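Local coordinates for protein major allergen Alt a 1 (Alternaria alternata, PDB 3V0R) that may bind and inhibit the beta-glucanase activity of thaumatin-like proteins of its plant hosts, and forms a disulfide-linked homodimer with a beta-barrel fold, at residues K87-D90 / D91-Y94. Sequence-based numbering, arbitrary orientation.
Sequences KVSD and DITY. With 0FU (2,5,6-triaminopyrimidin-4-ol), chain J; 8AC (8-aminooctanoic acid), chain L.
Val88 sets its methyl CG2 3.6 Å from CE2 of the Tyr94 ring, approaching the ring obliquely, while the amine NAB of the triaminopyrimidinol lies at that ring's edge and donates a hydrogen bond to Tyr94 OH; its 2.5 Å is shorter than usual, and the exact value should be taken with caution. The carboxylates of Asp90 and Asp91 stack side by side with planes 7° apart, but this holds for only one of two positions of Asp90 and is therefore doubtful. All this decorates a beta hairpin with a classic beta bulge, joining strands 81-87 and 93-106 of the barrel. Beyond the antiparallel, non-hydrogen-bonded pair Lys87 and Thr93, both Val88 and Ser89 face Ile92, whose O accepts from Val88 N (2.9 Å) and, more straightly, from Ser89 N (159° at the hydrogen). Val88 and Tyr94 both line the pyrimidine pocket. With Val88 CG1 anti to its backbone N (chi1 173°), that methyl meets CAF of the aminooctanoic acid at 3.5 Å, and CG2 is left for the tyrosine. Asn42 of the second subunit donates to Val88 O, so the turn also belongs to a subunit interface. Inside the turn, Ser89 OG takes weak bonds from the N-H groups of Asp91 and Ile92, and one water bridges Ser89 O and Thr93 OG1, 2.7 Å from each.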
loop_
_atom_site.group_PDB
_atom_site.type_symbol
_atom_site.label_atom_id
_atom_site.label_comp_id
_atom_site.label_asym_id
_atom_site.label_seq_id
_atom_site.Cartn_x
_atom_site.Cartn_y
_atom_site.Cartn_z
ATOM N N LYS A 87 12.324 3.828 17.662
ATOM C CA LYS A 87 12.095 3.632 19.067
ATOM C C LYS A 87 11.917 2.131 19.385
ATOM O O LYS A 87 10.820 1.543 19.159
ATOM C CB LYS A 87 10.849 4.405 19.485
ATOM C CG LYS A 87 10.571 4.303 20.972
ATOM C CD LYS A 87 9.480 5.262 21.430
ATOM C CE LYS A 87 9.328 5.221 22.941
ATOM N NZ LYS A 87 8.344 6.250 23.390
ATOM N N VAL A 88 12.966 1.544 19.939
ATOM C CA VAL A 88 13.064 0.100 20.183
ATOM C C VAL A 88 12.313 -0.318 21.460
ATOM O O VAL A 88 11.789 -1.411 21.560
ATOM C CB VAL A 88 14.584 -0.270 20.308
ATOM C CG1 VAL A 88 14.788 -1.725 20.735
ATOM C CG2 VAL A 88 15.242 -0.021 18.962
ATOM N N SER A 89 12.271 0.568 22.458
ATOM C CA SER A 89 11.619 0.297 23.730
ATOM C C SER A 89 11.280 1.645 24.435
ATOM O O SER A 89 11.664 2.764 23.928
ATOM C CB SER A 89 12.516 -0.505 24.667
ATOM O OG SER A 89 13.602 0.321 25.130
ATOM N N ASP A 90 10.623 1.532 25.576
ATOM C CA ASP A 90 10.278 2.724 26.349
ATOM C C ASP A 90 11.528 3.599 26.576
ATOM O O ASP A 90 11.426 4.808 26.465
ATOM C CB ASP A 90 9.558 2.399 27.670
ATOM C CG ASP A 90 10.335 1.414 28.558
ATOM O OD1 ASP A 90 11.384 0.874 28.128
ATOM O OD2 ASP A 90 9.886 1.178 29.715
ATOM N N ASP A 91 12.671 2.972 26.831
ATOM C CA ASP A 91 13.913 3.658 27.150
ATOM C C ASP A 91 14.980 3.740 26.056
ATOM O O ASP A 91 16.013 4.428 26.263
ATOM C CB ASP A 91 14.560 2.921 28.293
ATOM C CG ASP A 91 13.742 2.991 29.555
ATOM O OD1 ASP A 91 12.801 3.842 29.647
ATOM O OD2 ASP A 91 14.077 2.185 30.450
ATOM N N ILE A 92 14.804 3.040 24.937
ATOM C CA ILE A 92 15.839 3.024 23.917
ATOM C C ILE A 92 15.279 3.534 22.617
ATOM O O ILE A 92 14.322 2.967 22.090
ATOM C CB ILE A 92 16.365 1.596 23.670
ATOM C CG1 ILE A 92 16.974 1.010 24.964
ATOM C CG2 ILE A 92 17.412 1.580 22.568
ATOM C CD1 ILE A 92 17.326 -0.494 24.827
ATOM N N THR A 93 15.898 4.589 22.103
ATOM C CA THR A 93 15.611 5.131 20.806
ATOM C C THR A 93 16.924 5.307 20.088
ATOM O O THR A 93 17.889 5.809 20.683
ATOM C CB THR A 93 14.908 6.514 20.936
ATOM O OG1 THR A 93 13.583 6.330 21.471
ATOM C CG2 THR A 93 14.765 7.200 19.584
ATOM N N TYR A 94 16.988 4.905 18.819
ATOM C CA TYR A 94 18.163 5.147 17.980
ATOM C C TYR A 94 17.864 6.250 17.034
ATOM O O TYR A 94 16.722 6.398 16.612
ATOM C CB TYR A 94 18.509 3.927 17.143
ATOM C CG TYR A 94 18.806 2.664 17.873
ATOM C CD1 TYR A 94 19.489 2.683 19.059
ATOM C CD2 TYR A 94 18.459 1.431 17.341
ATOM C CE1 TYR A 94 19.735 1.495 19.762
ATOM C CE2 TYR A 94 18.730 0.224 18.036
ATOM C CZ TYR A 94 19.373 0.287 19.218
ATOM O OH TYR A 94 19.673 -0.867 19.916
HETATM C C4 0FU J . 17.880 -6.399 18.499
HETATM N N3 0FU J . 18.801 -6.886 19.372
HETATM C C2 0FU J . 19.536 -6.071 20.178
HETATM N NAA 0FU J . 20.429 -6.616 21.017
HETATM N N1 0FU J . 19.382 -4.730 20.153
HETATM C C6 0FU J . 18.471 -4.187 19.294
HETATM N NAB 0FU J . 18.310 -2.884 19.257
HETATM C C5 0FU J . 17.687 -5.008 18.435
HETATM N NAC 0FU J . 16.765 -4.512 17.570
HETATM O O4 0FU J . 17.128 -7.200 17.664
HETATM N NAA 8AC L . 18.517 -4.016 24.793
HETATM O OAB 8AC L . 12.946 -8.811 17.710
HETATM O OAC 8AC L . 12.767 -6.869 16.831
HETATM C CAD 8AC L . 17.754 -3.995 23.537
HETATM C CAE 8AC L . 16.581 -4.942 23.668
HETATM C CAF 8AC L . 15.436 -4.563 22.750
HETATM C CAG 8AC L . 15.468 -5.521 21.550
HETATM C CAH 8AC L . 14.104 -5.808 21.036
HETATM C CAI 8AC L . 14.218 -6.493 19.643
HETATM C CAJ 8AC L . 12.886 -7.094 19.258
HETATM C CAK 8AC L . 12.888 -7.607 17.803
HETATM O O HOH W 1 12.817 5.256 23.846
#